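PDB 5TP4: amidase, hydantoinase/carbamoylase family from Burkholderia ambifaria, which probably hydrolyses N-carbamoyl-L-amino acids to free amino acids, as a dinuclear zinc amidase of the peptidase M20 family. Local coordinates for residues Thr216-Ala220 against Ile360-Ala364; Ala220-Leu224 against Val303-Glu307; Ala140-Pro144 against Arg164-Ile170. One frame throughout, in Å; residues are numbered along the deposited sequence. Where two conformers were deposited one is given.

Interaction 1 of 3, residues Thr216-Ala220 against Ile360-Ala364; sequences TGGQA and IVSGA. With EDO (1,2-ethanediol), chain T.
Gln-219 and Val-361 lay their side chains across each other at about a right angle. The methylene CG of Gln-219 meets Val-361 CG2 at 4.0 Å, and its OE1 lies against Gly-363 CA. CG2 of Val-361 stands anti to the backbone N (CG1 at chi1 72°), which sets this methyl against segment 216-220, 3.2 Å from Gly-217 O. That same carbonyl accepts a backbone bond from Ser-362 N at 2.8 Å. A second backbone bond runs from Thr-216 N to Ile-360 O at 2.9 Å. Strands 212-229 and 357-362 are parallel neighbours in the mixed sheet of this M20 enzyme, and the contact lies where the first leaves the metal-binding domain for the smaller domain. The axes of 216-218 and 360-362 are 30° from parallel. Gly-217 has a positive phi of 153°, a backbone shape that calls for glycine.

A water continues the join. It accepts from Gln-219 N and donates to Gln-219 OE1, and it also donates to Ser-362 O at 2.6 Å. Gln-219 OE1 takes a further bond from Arg-296, while its NE2 donates to Gly-236 O of the second subunit. Together these partners fix which way the amide is flipped. Ser-362 OG turns back to Ala-364 O, 2.9 Å away in the carbonyl plane. The Ser-362 side chain is about 7 Å from that of the zinc ligand His-198.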
ATOM      1  N   THR B 216       7.045 -19.357  28.271  1.00 11.65           N
ATOM      2  CA  THR B 216       7.488 -18.519  29.377  1.00  9.79           C
ATOM      3  C   THR B 216       6.558 -17.346  29.669  1.00 12.19           C
ATOM      4  O   THR B 216       6.597 -16.812  30.787  1.00 10.97           O
ATOM      5  CB  THR B 216       8.918 -18.012  29.115  1.00 12.45           C
ATOM      6  OG1 THR B 216       8.961 -17.237  27.923  1.00 12.84           O
ATOM      7  CG2 THR B 216       9.838 -19.184  28.920  1.00 19.54           C
ATOM      8  N   GLY B 217       5.721 -16.960  28.726  1.00 12.02           N
ATOM      9  CA  GLY B 217       4.903 -15.773  28.868  1.00 11.13           C
ATOM     10  C   GLY B 217       4.589 -15.213  27.498  1.00 11.48           C
ATOM     11  O   GLY B 217       4.878 -15.829  26.478  1.00 10.87           O
ATOM     12  N   GLY B 218       3.993 -14.025  27.507  1.00  8.56           N
ATOM     13  CA  GLY B 218       3.684 -13.305  26.286  1.00  7.67           C
ATOM     14  C   GLY B 218       4.566 -12.075  26.176  1.00  8.95           C
ATOM     15  O   GLY B 218       5.172 -11.643  27.163  1.00 11.47           O
ATOM     16  N   GLN B 219       4.653 -11.527  24.964  1.00  9.17           N
ATOM     17  CA  GLN B 219       5.542 -10.424  24.629  1.00 11.14           C
ATOM     18  C   GLN B 219       4.969  -9.084  25.066  1.00 10.58           C
ATOM     19  O   GLN B 219       3.758  -8.912  25.188  1.00 12.61           O
ATOM     20  CB  GLN B 219       5.740 -10.365  23.115  1.00 11.89           C
ATOM     21  CG  GLN B 219       6.491 -11.545  22.561  1.00 10.63           C
ATOM     22  CD  GLN B 219       6.130 -11.807  21.126  1.00 10.46           C
ATOM     23  OE1 GLN B 219       4.970 -11.689  20.731  1.00 12.24           O
ATOM     24  NE2 GLN B 219       7.134 -12.180  20.335  1.00 10.46           N
ATOM     25  N   ALA B 220       5.866  -8.098  25.212  1.00 11.12           N
ATOM     26  CA  ALA B 220       5.461  -6.694  25.135  1.00 12.26           C
ATOM     27  C   ALA B 220       5.319  -6.303  23.664  1.00  9.06           C
ATOM     28  O   ALA B 220       6.149  -6.684  22.831  1.00 13.17           O
ATOM     29  CB  ALA B 220       6.481  -5.787  25.816  1.00 15.03           C
ATOM     30  N   ILE B 360      10.165 -21.040  25.232  1.00 10.19           N
ATOM     31  CA  ILE B 360       9.689 -20.287  24.075  1.00 10.82           C
ATOM     32  C   ILE B 360       8.658 -19.273  24.553  1.00 11.97           C
ATOM     33  O   ILE B 360       7.925 -19.519  25.506  1.00 10.11           O
ATOM     34  CB  ILE B 360       9.088 -21.276  23.042  1.00 12.50           C
ATOM     35  CG1 ILE B 360       8.623 -20.564  21.769  1.00 13.62           C
ATOM     36  CG2 ILE B 360       7.892 -22.036  23.657  1.00 13.49           C
ATOM     37  CD1 ILE B 360       8.465 -21.556  20.578  1.00 14.75           C
ATOM     38  N   VAL B 361       8.620 -18.113  23.916  1.00 12.25           N
ATOM     39  CA  VAL B 361       7.614 -17.116  24.281  1.00  9.44           C
ATOM     40  C   VAL B 361       6.363 -17.362  23.440  1.00 15.06           C
ATOM     41  O   VAL B 361       6.448 -17.846  22.307  1.00 15.61           O
ATOM     42  CB  VAL B 361       8.184 -15.687  24.095  1.00 11.30           C
ATOM     43  CG1 VAL B 361       8.312 -15.325  22.611  1.00 17.82           C
ATOM     44  CG2 VAL B 361       7.359 -14.668  24.865  1.00 15.54           C
ATOM     45  N   SER B 362       5.182 -17.059  23.992  1.00 11.31           N
ATOM     46  CA  SER B 362       3.969 -17.102  23.182  1.00 12.17           C
ATOM     47  C   SER B 362       3.908 -15.863  22.303  1.00 14.24           C
ATOM     48  O   SER B 362       3.825 -14.735  22.807  1.00 14.33           O
ATOM     49  CB  SER B 362       2.726 -17.216  24.061  1.00 12.70           C
ATOM     50  OG  SER B 362       1.577 -17.208  23.214  1.00 15.27           O
ATOM     51  N   GLY B 363       3.972 -16.063  20.976  1.00 11.28           N
ATOM     52  CA  GLY B 363       3.941 -14.913  20.100  1.00 12.39           C
ATOM     53  C   GLY B 363       2.569 -14.385  19.781  1.00 11.86           C
ATOM     54  O   GLY B 363       2.465 -13.351  19.121  1.00 14.02           O
ATOM     55  N   ALA B 364       1.508 -15.060  20.204  1.00 13.22           N
ATOM     56  CA  ALA B 364       0.157 -14.568  19.943  1.00 13.23           C
ATOM     57  C   ALA B 364      -0.682 -14.675  21.213  1.00 14.72           C
ATOM     58  O   ALA B 364      -0.286 -15.303  22.195  1.00 14.92           O
ATOM     59  CB  ALA B 364      -0.511 -15.336  18.790  1.00 14.94           C
TER
HETATM   60  C1  EDO T 505       0.945 -10.485  25.750  1.00 13.84           C
HETATM   61  O1  EDO T 505       2.027 -10.443  26.696  1.00 15.95           O
HETATM   62  C2  EDO T 505       0.639  -9.072  25.262  1.00 17.76           C
HETATM   63  O2  EDO T 505       0.184  -8.254  26.353  1.00 18.30           O
HETATM   64  O   HOH W   1       2.974 -12.320  22.688  1.00 10.64           O

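Interaction 2 of 3, residues Ala220-Leu224 against Val303-Glu307; sequences AIRWL and VDAME
Arg-222 makes a side-on salt bridge to Asp-304, two nitrogens on one oxygen. NE and NH2 of Arg-222 each lie 2.8 Å from Asp-304 OD1 in the conformer described; Asp-304 has a second one. Both bonds are bent, and the guanidinium and carboxylate planes are 55° apart. NE approaches almost along the C-O axis of OD1; NH2 comes from above the carboxylate plane. Val-303 CG1 covers one face of the guanidinium, 3.4 Å above its centre, and also touches Ala-220 CB at 3.8 Å.

Here helix 300-321 packs on a sheet that includes strands 288-297, 212-229 and 324-337. Ala-220, Arg-222 and Leu-224 point toward the helix, and Ile-221 and Trp-223 point away. It is the alpha/beta layering of the smaller domain in M20 enzymes.

Other groups also hold the arginine. Its chain bends at chi2 (-73°), bringing NH1 back to Ile-221 O at 3.0 Å, above that carbonyl's plane. NH2 has a second acidic partner, Asp-300, one turn before Asp-304. At the other end Leu-224 CD2 packs 3.9 Å from Glu-307 OE1. The carboxylate of Glu-307 is paired with Arg-311 through OE2.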
ATOM      1  N   ALA B 220       5.866  -8.098  25.212  1.00 11.12           N
ATOM      2  CA  ALA B 220       5.461  -6.694  25.135  1.00 12.26           C
ATOM      3  C   ALA B 220       5.319  -6.303  23.664  1.00  9.06           C
ATOM      4  O   ALA B 220       6.149  -6.684  22.831  1.00 13.17           O
ATOM      5  CB  ALA B 220       6.481  -5.787  25.816  1.00 15.03           C
ATOM      6  N   ILE B 221       4.242  -5.578  23.341  1.00 10.50           N
ATOM      7  CA  ILE B 221       3.879  -5.261  21.961  1.00  9.31           C
ATOM      8  C   ILE B 221       3.628  -3.761  21.861  1.00 11.40           C
ATOM      9  O   ILE B 221       2.939  -3.185  22.713  1.00 11.62           O
ATOM     10  CB  ILE B 221       2.612  -6.010  21.508  1.00  9.73           C
ATOM     11  CG1 ILE B 221       2.695  -7.507  21.816  1.00 13.05           C
ATOM     12  CG2 ILE B 221       2.360  -5.778  19.992  1.00  9.93           C
ATOM     13  CD1 ILE B 221       1.385  -8.229  21.543  1.00 13.98           C
ATOM     14  N   ARG B 222       4.130  -3.144  20.793  1.00 11.76           N
ATOM     15  CA  ARG B 222       3.743  -1.793  20.412  1.00 11.61           C
ATOM     16  C   ARG B 222       3.284  -1.807  18.963  1.00 11.33           C
ATOM     17  O   ARG B 222       3.911  -2.442  18.110  1.00 12.26           O
ATOM     18  CB  ARG B 222       4.904  -0.791  20.559  1.00 10.22           C
ATOM     19  CG  ARG B 222       5.543  -0.855  21.934  1.00 13.57           C
ATOM     20  CD  ARG B 222       4.638  -0.237  22.981  1.00 14.58           C
ATOM     21  NE  ARG B 222       5.308  -0.175  24.288  1.00 16.24           N
ATOM     22  CZ  ARG B 222       5.198  -1.093  25.251  1.00 21.80           C
ATOM     23  NH1 ARG B 222       4.428  -2.163  25.080  1.00 20.53           N
ATOM     24  NH2 ARG B 222       5.860  -0.941  26.396  1.00 22.02           N
ATOM     25  N   TRP B 223       2.200  -1.093  18.693  1.00 12.18           N
ATOM     26  CA  TRP B 223       1.744  -0.827  17.335  1.00 12.91           C
ATOM     27  C   TRP B 223       1.910   0.656  17.068  1.00 10.86           C
ATOM     28  O   TRP B 223       1.462   1.482  17.868  1.00 13.81           O
ATOM     29  CB  TRP B 223       0.279  -1.206  17.165  1.00 14.80           C
ATOM     30  CG  TRP B 223       0.046  -2.640  16.849  1.00 15.60           C
ATOM     31  CD1 TRP B 223       0.967  -3.647  16.822  1.00 16.76           C
ATOM     32  CD2 TRP B 223      -1.204  -3.219  16.464  1.00 16.19           C
ATOM     33  NE1 TRP B 223       0.357  -4.836  16.443  1.00 16.19           N
ATOM     34  CE2 TRP B 223      -0.974  -4.594  16.223  1.00 17.94           C
ATOM     35  CE3 TRP B 223      -2.498  -2.713  16.319  1.00 18.04           C
ATOM     36  CZ2 TRP B 223      -1.994  -5.459  15.829  1.00 25.15           C
ATOM     37  CZ3 TRP B 223      -3.511  -3.578  15.919  1.00 29.10           C
ATOM     38  CH2 TRP B 223      -3.253  -4.935  15.690  1.00 26.69           C
ATOM     39  N   LEU B 224       2.564   0.980  15.960  1.00 10.91           N
ATOM     40  CA  LEU B 224       2.864   2.356  15.599  1.00 10.89           C
ATOM     41  C   LEU B 224       2.263   2.650  14.232  1.00 13.39           C
ATOM     42  O   LEU B 224       2.144   1.765  13.379  1.00 12.85           O
ATOM     43  CB  LEU B 224       4.385   2.595  15.560  1.00 13.76           C
ATOM     44  CG  LEU B 224       5.197   2.086  16.765  1.00 18.56           C
ATOM     45  CD1 LEU B 224       6.667   2.449  16.583  1.00 26.85           C
ATOM     46  CD2 LEU B 224       4.690   2.697  18.009  1.00 24.71           C
ATOM     47  N   VAL B 303      11.259  -3.042  24.518  1.00 14.59           N
ATOM     48  CA  VAL B 303      10.455  -2.669  23.350  1.00 11.79           C
ATOM     49  C   VAL B 303      10.319  -1.152  23.287  1.00 12.28           C
ATOM     50  O   VAL B 303      10.360  -0.560  22.206  1.00 12.39           O
ATOM     51  CB  VAL B 303       9.092  -3.414  23.313  1.00 11.17           C
ATOM     52  CG1 VAL B 303       7.999  -2.753  24.185  1.00 12.41           C
ATOM     53  CG2 VAL B 303       8.591  -3.509  21.892  1.00 12.73           C
ATOM     54  N   ASP B 304      10.227  -0.485  24.440  1.00 12.31           N
ATOM     55  CA  ASP B 304      10.210   0.976  24.437  0.60 12.52           C
ATOM     56  C   ASP B 304      11.533   1.533  23.916  1.00 14.75           C
ATOM     57  O   ASP B 304      11.560   2.538  23.189  1.00 15.14           O
ATOM     58  CB  ASP B 304       9.915   1.495  25.850  0.60 14.91           C
ATOM     59  CG  ASP B 304       8.472   1.273  26.270  0.60 19.19           C
ATOM     60  OD1 ASP B 304       7.637   0.994  25.386  0.60 26.62           O
ATOM     61  OD2 ASP B 304       8.170   1.392  27.483  0.60 20.65           O
ATOM     62  N   ALA B 305      12.642   0.876  24.253  1.00 16.20           N
ATOM     63  CA  ALA B 305      13.935   1.323  23.750  1.00 14.33           C
ATOM     64  C   ALA B 305      14.007   1.182  22.239  1.00 13.95           C
ATOM     65  O   ALA B 305      14.535   2.069  21.558  1.00 16.24           O
ATOM     66  CB  ALA B 305      15.064   0.532  24.411  1.00 15.61           C
ATOM     67  N   MET B 306      13.479   0.079  21.701  1.00 13.75           N
ATOM     68  CA  MET B 306      13.397  -0.075  20.252  1.00 12.66           C
ATOM     69  C   MET B 306      12.575   1.056  19.633  1.00 12.35           C
ATOM     70  O   MET B 306      12.963   1.621  18.603  1.00 11.85           O
ATOM     71  CB  MET B 306      12.806  -1.451  19.909  1.00 10.75           C
ATOM     72  CG  MET B 306      13.644  -2.599  20.413  1.00 19.01           C
ATOM     73  SD  MET B 306      12.740  -4.184  20.223  1.00 22.87           S
ATOM     74  CE  MET B 306      12.555  -4.185  18.452  1.00 22.51           C
ATOM     75  N   GLU B 307      11.443   1.412  20.262  1.00 11.21           N
ATOM     76  CA  GLU B 307      10.615   2.500  19.751  1.00 11.71           C
ATOM     77  C   GLU B 307      11.391   3.809  19.714  1.00 11.88           C
ATOM     78  O   GLU B 307      11.351   4.549  18.723  1.00 12.62           O
ATOM     79  CB  GLU B 307       9.363   2.677  20.615  1.00 15.39           C
ATOM     80  CG  GLU B 307       8.528   3.827  20.100  1.00 15.39           C
ATOM     81  CD  GLU B 307       7.274   4.058  20.885  1.00 19.11           C
ATOM     82  OE1 GLU B 307       6.671   3.070  21.344  1.00 24.88           O
ATOM     83  OE2 GLU B 307       6.896   5.242  21.008  1.00 18.36           O
TER

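Interaction 3 of 3, residues Ala140-Pro144 against Arg164-Ile170; sequences ARFAP and RQDAEGI
Arg-141 reaches Asp-166 through an extended chain, with CG opposite the backbone N across the CA-CB bond (chi1 -180°) and no bend before NE. Asp-166 has chi1 65°, placing CG between its own N and carbonyl carbon; with CB already directed at the other loop, this sets OD2 before the arginine. NE and NH2 of Arg-141 both donate to Asp-166 OD2, at 2.9 and 3.0 Å, a salt bridge. OD2 lies almost exactly in the guanidinium plane. NE uses the anti lone pair of OD2.

The other oxygen organises its own segment. Asp-166 OD1 accepts from Glu-168 N at 2.8 Å and from Ile-170 N, which reach it from opposite faces of the carboxylate plane. The first of these bonds makes an Asx turn, within a type I turn from Asp-166 to Gly-169. Gly-169 takes the positive phi that follows.

The Phe-142 ring sits beside this turn. Asp-166 CB makes an off-centre CH-pi contact, 4.3 Å from the ring centroid, and Ile-170 O lies at the ring edge, 3.3 Å from CE1. Arg-141 CG covers part of one ring face. Two waters bridge the backbones: one between Arg-141 O and Ala-167 N, the other between Ala-143 N and Gln-165 O. Further along, the face of the Arg-164 guanidinium meets Pro-144 CD, 3.5 Å from NH1. Pro-144 follows a cis peptide bond.

The segments are loops, one just after Glu-137 and Glu-138, which bind zinc in this protein though not in the modelled chain, the other between helices 158-163 and 172-179. Arg-141 NH1 also donates to Ala-42 O. Asp-166 thus accepts four N-H bonds through its two oxygens, which probably favours its charged form and ties the shape of the turn to the arginine of the facing loop.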
ATOM      1  N   ALA B 140     -13.566 -12.507  16.693  1.00 19.62           N
ATOM      2  CA  ALA B 140     -14.000 -12.341  15.307  1.00 14.86           C
ATOM      3  C   ALA B 140     -15.445 -11.847  15.229  1.00 21.84           C
ATOM      4  O   ALA B 140     -15.728 -10.816  14.604  1.00 20.83           O
ATOM      5  CB  ALA B 140     -13.844 -13.668  14.546  1.00 18.62           C
ATOM      6  N   ARG B 141     -16.376 -12.584  15.841  1.00 18.41           N
ATOM      7  CA  ARG B 141     -17.771 -12.164  15.803  1.00 19.33           C
ATOM      8  C   ARG B 141     -18.017 -10.984  16.725  1.00 19.36           C
ATOM      9  O   ARG B 141     -18.718 -10.038  16.351  1.00 19.53           O
ATOM     10  CB  ARG B 141     -18.690 -13.322  16.178  1.00 15.09           C
ATOM     11  CG  ARG B 141     -20.158 -12.914  16.144  1.00 20.87           C
ATOM     12  CD  ARG B 141     -21.082 -14.068  16.355  1.00 19.75           C
ATOM     13  NE  ARG B 141     -22.463 -13.585  16.377  1.00 22.71           N
ATOM     14  CZ  ARG B 141     -23.484 -14.257  16.897  1.00 22.43           C
ATOM     15  NH1 ARG B 141     -23.283 -15.455  17.438  1.00 18.17           N
ATOM     16  NH2 ARG B 141     -24.699 -13.725  16.884  1.00 24.75           N
ATOM     17  N   PHE B 142     -17.451 -11.025  17.926  1.00 17.51           N
ATOM     18  CA  PHE B 142     -17.552  -9.952  18.902  1.00 18.31           C
ATOM     19  C   PHE B 142     -16.153  -9.498  19.284  1.00 18.09           C
ATOM     20  O   PHE B 142     -15.219 -10.296  19.309  1.00 18.13           O
ATOM     21  CB  PHE B 142     -18.291 -10.409  20.167  1.00 13.73           C
ATOM     22  CG  PHE B 142     -19.713 -10.893  19.919  1.00 15.61           C
ATOM     23  CD1 PHE B 142     -20.762  -9.982  19.807  1.00 18.40           C
ATOM     24  CD2 PHE B 142     -19.999 -12.257  19.839  1.00 17.69           C
ATOM     25  CE1 PHE B 142     -22.081 -10.430  19.598  1.00 19.44           C
ATOM     26  CE2 PHE B 142     -21.293 -12.701  19.629  1.00 23.00           C
ATOM     27  CZ  PHE B 142     -22.339 -11.789  19.510  1.00 21.95           C
ATOM     28  N   ALA B 143     -16.022  -8.210  19.625  1.00 21.02           N
ATOM     29  CA  ALA B 143     -14.790  -7.716  20.206  1.00 19.64           C
ATOM     30  C   ALA B 143     -14.924  -7.642  21.722  1.00 21.27           C
ATOM     31  O   ALA B 143     -16.006  -7.352  22.239  1.00 21.70           O
ATOM     32  CB  ALA B 143     -14.450  -6.326  19.655  1.00 20.38           C
ATOM     33  N   PRO B 144     -13.848  -7.881  22.483  1.00 18.10           N
ATOM     34  CA  PRO B 144     -12.488  -8.177  22.028  1.00 17.32           C
ATOM     35  C   PRO B 144     -12.176  -9.660  21.901  1.00 15.30           C
ATOM     36  O   PRO B 144     -12.999 -10.520  22.228  1.00 14.95           O
ATOM     37  CB  PRO B 144     -11.629  -7.592  23.151  1.00 13.49           C
ATOM     38  CG  PRO B 144     -12.464  -7.924  24.393  1.00 16.30           C
ATOM     39  CD  PRO B 144     -13.909  -7.737  23.952  1.00 17.55           C
ATOM     40  N   ARG B 164     -21.717  -5.969  23.789  1.00 22.65           N
ATOM     41  CA  ARG B 164     -20.963  -5.992  22.541  1.00 18.03           C
ATOM     42  C   ARG B 164     -21.842  -6.522  21.419  1.00 24.38           C
ATOM     43  O   ARG B 164     -22.600  -7.481  21.598  1.00 27.06           O
ATOM     44  CB  ARG B 164     -19.712  -6.868  22.691  1.00 17.90           C
ATOM     45  CG  ARG B 164     -18.673  -6.300  23.656  1.00 19.61           C
ATOM     46  CD  ARG B 164     -18.011  -5.026  23.111  1.00 24.47           C
ATOM     47  NE  ARG B 164     -17.198  -4.396  24.157  1.00 34.55           N
ATOM     48  CZ  ARG B 164     -15.878  -4.255  24.107  1.00 36.72           C
ATOM     49  NH1 ARG B 164     -15.202  -4.659  23.039  1.00 42.59           N
ATOM     50  NH2 ARG B 164     -15.235  -3.684  25.115  1.00 33.95           N
ATOM     51  N   GLN B 165     -21.767  -5.870  20.269  1.00 20.96           N
ATOM     52  CA  GLN B 165     -22.594  -6.224  19.134  1.00 25.63           C
ATOM     53  C   GLN B 165     -21.721  -6.786  18.027  1.00 23.88           C
ATOM     54  O   GLN B 165     -20.584  -6.352  17.836  1.00 24.13           O
ATOM     55  CB  GLN B 165     -23.370  -5.011  18.615  1.00 28.10           C
ATOM     56  CG  GLN B 165     -24.372  -4.468  19.604  1.00 31.83           C
ATOM     57  CD  GLN B 165     -25.176  -3.301  19.045  1.00 35.01           C
ATOM     58  OE1 GLN B 165     -25.084  -2.976  17.865  1.00 35.30           O
ATOM     59  NE2 GLN B 165     -25.969  -2.674  19.895  1.00 40.27           N
ATOM     60  N   ASP B 166     -22.263  -7.750  17.293  1.00 22.13           N
ATOM     61  CA  ASP B 166     -21.556  -8.247  16.124  1.00 18.46           C
ATOM     62  C   ASP B 166     -21.875  -7.351  14.925  1.00 21.94           C
ATOM     63  O   ASP B 166     -22.574  -6.343  15.046  1.00 27.09           O
ATOM     64  CB  ASP B 166     -21.889  -9.723  15.874  1.00 23.07           C
ATOM     65  CG  ASP B 166     -23.357  -9.968  15.498  1.00 27.46           C
ATOM     66  OD1 ASP B 166     -24.083  -9.026  15.126  1.00 26.08           O
ATOM     67  OD2 ASP B 166     -23.784 -11.140  15.571  1.00 25.89           O
ATOM     68  N   ALA B 167     -21.388  -7.736  13.741  1.00 23.98           N
ATOM     69  CA  ALA B 167     -21.596  -6.904  12.555  1.00 26.78           C
ATOM     70  C   ALA B 167     -23.070  -6.753  12.180  1.00 31.20           C
ATOM     71  O   ALA B 167     -23.429  -5.798  11.475  1.00 36.32           O
ATOM     72  CB  ALA B 167     -20.821  -7.484  11.376  1.00 27.03           C
ATOM     73  N   GLU B 168     -23.928  -7.662  12.629  1.00 30.74           N
ATOM     74  CA  GLU B 168     -25.353  -7.605  12.344  1.00 26.60           C
ATOM     75  C   GLU B 168     -26.152  -6.870  13.421  1.00 32.12           C
ATOM     76  O   GLU B 168     -27.380  -6.789  13.319  1.00 37.50           O
ATOM     77  CB  GLU B 168     -25.894  -9.027  12.157  1.00 32.18           C
ATOM     78  CG  GLU B 168     -25.465  -9.730  10.852  1.00 38.57           C
ATOM     79  CD  GLU B 168     -23.970 -10.072  10.772  1.00 49.44           C
ATOM     80  OE1 GLU B 168     -23.278  -9.545   9.869  1.00 51.18           O
ATOM     81  OE2 GLU B 168     -23.486 -10.873  11.602  1.00 49.40           O
ATOM     82  N   GLY B 169     -25.489  -6.325  14.443  1.00 29.07           N
ATOM     83  CA  GLY B 169     -26.164  -5.593  15.493  1.00 23.87           C
ATOM     84  C   GLY B 169     -26.639  -6.437  16.648  1.00 24.72           C
ATOM     85  O   GLY B 169     -27.215  -5.889  17.601  1.00 29.07           O
ATOM     86  N   ILE B 170     -26.404  -7.744  16.604  1.00 21.29           N
ATOM     87  CA  ILE B 170     -26.834  -8.659  17.653  1.00 24.71           C
ATOM     88  C   ILE B 170     -25.907  -8.529  18.850  1.00 27.44           C
ATOM     89  O   ILE B 170     -24.682  -8.560  18.702  1.00 22.63           O
ATOM     90  CB  ILE B 170     -26.832 -10.098  17.131  1.00 27.62           C
ATOM     91  CG1 ILE B 170     -27.799 -10.221  15.954  1.00 29.01           C
ATOM     92  CG2 ILE B 170     -27.169 -11.077  18.242  1.00 28.75           C
ATOM     93  CD1 ILE B 170     -27.678 -11.532  15.253  1.00 31.60           C
TER
HETATM   94  O   HOH W   2     -19.032  -9.516  13.591  1.00 23.57           O
HETATM   95  O   HOH W   3     -18.100  -6.363  19.138  1.00 29.42           O

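In the fold
Interactions 1 and 2 follow one another on strand 212-229, their centres about 14 Å apart. They overlap at Ala-220, which takes part only in interaction 2. Interaction 1 is partly buried near the centre of the chain and rests on backbone bonds between parallel strands, with a water. Interaction 2 is buried and joins strand to helix through a salt bridge and apolar packing. Both also touch the second subunit. Interaction 3 is separate, its centre about 27 Å from that of interaction 1 and about 29 Å from that of interaction 2. Partly buried, it joins loops by a salt bridge, an aromatic ring and waters. Interactions 1 and 3 come near residues annotated as zinc ligands; interaction 2 does not.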